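Local coordinates for papillomavirus transcription factor E2 (Human papillomavirus type 18, PDB 1QQH), which probably regulates viral transcription and, as in related E2 proteins, supports viral DNA replication through its N-terminal activation domain, at residues 52-57 with 117-123. The protein carries 1 engineered substitution. Sequence-based numbering, arbitrary orientation.
Sequences VQVYFD and TGTWEVH
Y55 sets an edge of its ring over one face of the H123 imidazole, with Y55 CE1 3.2 Å from H123 ND1. The two planes meet at 51°, an inclined edge-to-face pair; CG of Y55 stands anti to the carbonyl carbon (chi1 -58°), turning the CE1 edge to H123. At the far side of the imidazole from ND1, NE2 of H123 donates to E121 OE1 at 2.8 Å, meeting the carboxylate on its anti side and well out of its plane. A water in the plane of the H123 ring joins Q53 OE1, to which it donates at 2.7 Å, Y55 OH at 3.0 Å and, weakly, H123 ND1. K60 lies against the Y55 ring as a cation-pi partner.

On the other face V54, F56, V122 and W120 pack together: F56 CD2 rests 3.6 Å from W120 CB, while V54 CG1 lies beside W120 CD1. F107 and C111 of helix 107-111 cover this apolar side, and W120 NE1 bonds to H90 O.

Antiparallel pairing, with alternating side chains, sets both faces. Q53 with H123 and Y55 with E121 are the hydrogen-bonded pairs; just past the strand ends D57 N still bonds to T119 O, from above the carbonyl plane. On the polar face, E121 fixes the imidazole's rotation and could raise its pKa, but K60 would oppose this, so the charge of H123 stays open.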
ATOM      1  N   VAL A  52       4.372  24.232   6.473  1.00 34.71           N
ATOM      2  CA  VAL A  52       4.484  25.170   7.580  1.00 34.98           C
ATOM      3  C   VAL A  52       5.780  25.946   7.359  1.00 37.17           C
ATOM      4  O   VAL A  52       6.847  25.349   7.189  1.00 36.65           O
ATOM      5  CB  VAL A  52       4.564  24.457   8.939  1.00 34.38           C
ATOM      6  CG1 VAL A  52       4.934  25.457  10.034  1.00 34.11           C
ATOM      7  CG2 VAL A  52       3.232  23.816   9.258  1.00 35.01           C
ATOM      8  N   GLN A  53       5.688  27.272   7.339  1.00 38.59           N
ATOM      9  CA  GLN A  53       6.870  28.102   7.137  1.00 40.18           C
ATOM     10  C   GLN A  53       7.317  28.731   8.440  1.00 39.54           C
ATOM     11  O   GLN A  53       6.504  29.260   9.194  1.00 38.53           O
ATOM     12  CB  GLN A  53       6.584  29.225   6.154  1.00 43.15           C
ATOM     13  CG  GLN A  53       6.120  28.795   4.801  1.00 47.60           C
ATOM     14  CD  GLN A  53       5.746  29.997   3.968  1.00 52.37           C
ATOM     15  OE1 GLN A  53       4.814  30.740   4.311  1.00 54.49           O
ATOM     16  NE2 GLN A  53       6.477  30.214   2.873  1.00 53.72           N
ATOM     17  N   VAL A  54       8.617  28.676   8.696  1.00 39.07           N
ATOM     18  CA  VAL A  54       9.174  29.263   9.900  1.00 39.18           C
ATOM     19  C   VAL A  54      10.255  30.254   9.509  1.00 41.16           C
ATOM     20  O   VAL A  54      11.156  29.932   8.736  1.00 40.89           O
ATOM     21  CB  VAL A  54       9.798  28.198  10.815  1.00 38.54           C
ATOM     22  CG1 VAL A  54      10.451  28.868  12.014  1.00 37.61           C
ATOM     23  CG2 VAL A  54       8.728  27.224  11.279  1.00 37.46           C
ATOM     24  N   TYR A  55      10.146  31.466  10.034  1.00 43.20           N
ATOM     25  CA  TYR A  55      11.123  32.512   9.762  1.00 45.89           C
ATOM     26  C   TYR A  55      11.927  32.745  11.036  1.00 46.08           C
ATOM     27  O   TYR A  55      11.371  33.132  12.063  1.00 44.66           O
ATOM     28  CB  TYR A  55      10.421  33.809   9.354  1.00 47.21           C
ATOM     29  CG  TYR A  55       9.538  33.672   8.138  1.00 50.06           C
ATOM     30  CD1 TYR A  55       8.261  33.124   8.236  1.00 52.07           C
ATOM     31  CD2 TYR A  55       9.979  34.084   6.886  1.00 51.63           C
ATOM     32  CE1 TYR A  55       7.443  32.994   7.113  1.00 53.17           C
ATOM     33  CE2 TYR A  55       9.173  33.959   5.756  1.00 53.59           C
ATOM     34  CZ  TYR A  55       7.907  33.415   5.877  1.00 53.81           C
ATOM     35  OH  TYR A  55       7.107  33.300   4.761  1.00 55.98           O
ATOM     36  N   PHE A  56      13.230  32.495  10.967  1.00 48.22           N
ATOM     37  CA  PHE A  56      14.095  32.675  12.123  1.00 51.22           C
ATOM     38  C   PHE A  56      14.651  34.083  12.152  1.00 54.66           C
ATOM     39  O   PHE A  56      15.052  34.624  11.122  1.00 55.21           O
ATOM     40  CB  PHE A  56      15.221  31.649  12.100  1.00 48.42           C
ATOM     41  CG  PHE A  56      14.729  30.236  12.097  1.00 46.08           C
ATOM     42  CD1 PHE A  56      14.693  29.501  10.919  1.00 45.54           C
ATOM     43  CD2 PHE A  56      14.249  29.656  13.269  1.00 45.62           C
ATOM     44  CE1 PHE A  56      14.184  28.210  10.903  1.00 44.68           C
ATOM     45  CE2 PHE A  56      13.738  28.369  13.267  1.00 43.99           C
ATOM     46  CZ  PHE A  56      13.705  27.643  12.078  1.00 45.47           C
ATOM     47  N   ASP A  57      14.667  34.667  13.345  1.00 59.29           N
ATOM     48  CA  ASP A  57      15.134  36.035  13.528  1.00 63.91           C
ATOM     49  C   ASP A  57      14.106  36.885  12.792  1.00 66.25           C
ATOM     50  O   ASP A  57      13.057  36.375  12.395  1.00 67.26           O
ATOM     51  CB  ASP A  57      16.523  36.222  12.916  1.00 64.63           C
ATOM     52  CG  ASP A  57      17.504  35.146  13.351  1.00 66.86           C
ATOM     53  OD1 ASP A  57      17.686  34.952  14.574  1.00 67.80           O
ATOM     54  OD2 ASP A  57      18.098  34.490  12.467  1.00 68.21           O
ATOM     55  N   THR A 117      19.304  34.994  16.923  1.00 69.84           N
ATOM     56  CA  THR A 117      18.402  35.793  17.741  1.00 68.55           C
ATOM     57  C   THR A 117      17.564  34.957  18.708  1.00 67.12           C
ATOM     58  O   THR A 117      17.017  35.486  19.677  1.00 67.74           O
ATOM     59  CB  THR A 117      17.461  36.630  16.859  1.00 69.37           C
ATOM     60  OG1 THR A 117      18.229  37.270  15.832  1.00 70.39           O
ATOM     61  CG2 THR A 117      16.751  37.703  17.689  1.00 68.77           C
ATOM     62  N   GLY A 118      17.472  33.655  18.456  1.00 64.59           N
ATOM     63  CA  GLY A 118      16.686  32.800  19.329  1.00 60.96           C
ATOM     64  C   GLY A 118      15.206  33.113  19.203  1.00 58.25           C
ATOM     65  O   GLY A 118      14.389  32.701  20.025  1.00 58.35           O
ATOM     66  N   THR A 119      14.872  33.860  18.158  1.00 55.58           N
ATOM     67  CA  THR A 119      13.498  34.256  17.874  1.00 52.52           C
ATOM     68  C   THR A 119      13.085  33.646  16.543  1.00 49.72           C
ATOM     69  O   THR A 119      13.922  33.422  15.672  1.00 48.41           O
ATOM     70  CB  THR A 119      13.383  35.802  17.787  1.00 52.91           C
ATOM     71  OG1 THR A 119      13.025  36.322  19.070  1.00 53.99           O
ATOM     72  CG2 THR A 119      12.340  36.232  16.764  1.00 53.95           C
ATOM     73  N   TRP A 120      11.796  33.364  16.394  1.00 46.62           N
ATOM     74  CA  TRP A 120      11.295  32.808  15.147  1.00 43.66           C
ATOM     75  C   TRP A 120       9.808  33.078  15.024  1.00 43.56           C
ATOM     76  O   TRP A 120       9.119  33.291  16.022  1.00 43.05           O
ATOM     77  CB  TRP A 120      11.586  31.305  15.065  1.00 40.66           C
ATOM     78  CG  TRP A 120      10.787  30.459  15.998  1.00 37.68           C
ATOM     79  CD1 TRP A 120       9.546  29.934  15.770  1.00 36.10           C
ATOM     80  CD2 TRP A 120      11.170  30.031  17.307  1.00 36.70           C
ATOM     81  NE1 TRP A 120       9.139  29.203  16.854  1.00 34.17           N
ATOM     82  CE2 TRP A 120      10.114  29.247  17.814  1.00 33.84           C
ATOM     83  CE3 TRP A 120      12.305  30.239  18.105  1.00 36.17           C
ATOM     84  CZ2 TRP A 120      10.154  28.666  19.080  1.00 34.07           C
ATOM     85  CZ3 TRP A 120      12.346  29.666  19.363  1.00 35.88           C
ATOM     86  CH2 TRP A 120      11.275  28.885  19.841  1.00 35.80           C
ATOM     87  N   GLU A 121       9.325  33.076  13.788  1.00 43.51           N
ATOM     88  CA  GLU A 121       7.925  33.335  13.501  1.00 44.62           C
ATOM     89  C   GLU A 121       7.363  32.158  12.708  1.00 43.14           C
ATOM     90  O   GLU A 121       7.981  31.704  11.749  1.00 42.69           O
ATOM     91  CB  GLU A 121       7.821  34.618  12.681  1.00 47.74           C
ATOM     92  CG  GLU A 121       6.572  35.440  12.916  1.00 53.23           C
ATOM     93  CD  GLU A 121       6.601  36.751  12.146  1.00 55.99           C
ATOM     94  OE1 GLU A 121       6.523  36.717  10.894  1.00 56.56           O
ATOM     95  OE2 GLU A 121       6.714  37.814  12.793  1.00 57.43           O
ATOM     96  N   VAL A 122       6.195  31.668  13.106  1.00 42.48           N
ATOM     97  CA  VAL A 122       5.577  30.534  12.424  1.00 41.76           C
ATOM     98  C   VAL A 122       4.379  30.937  11.568  1.00 43.80           C
ATOM     99  O   VAL A 122       3.467  31.623  12.036  1.00 43.24           O
ATOM    100  CB  VAL A 122       5.100  29.463  13.434  1.00 39.04           C
ATOM    101  CG1 VAL A 122       4.599  28.248  12.692  1.00 37.43           C
ATOM    102  CG2 VAL A 122       6.232  29.084  14.375  1.00 38.29           C
ATOM    103  N   HIS A 123       4.388  30.505  10.313  1.00 45.71           N
ATOM    104  CA  HIS A 123       3.299  30.794   9.396  1.00 48.39           C
ATOM    105  C   HIS A 123       2.695  29.494   8.883  1.00 50.11           C
ATOM    106  O   HIS A 123       3.408  28.593   8.447  1.00 49.66           O
ATOM    107  CB  HIS A 123       3.790  31.618   8.203  1.00 50.14           C
ATOM    108  CG  HIS A 123       4.221  33.008   8.555  1.00 52.80           C
ATOM    109  ND1 HIS A 123       4.407  33.989   7.605  1.00 54.12           N
ATOM    110  CD2 HIS A 123       4.510  33.579   9.748  1.00 53.93           C
ATOM    111  CE1 HIS A 123       4.792  35.105   8.198  1.00 54.20           C
ATOM    112  NE2 HIS A 123       4.861  34.884   9.497  1.00 54.91           N
TER
HETATM  113  O   HOH W   1       4.176  33.333   4.363  1.00 58.08           O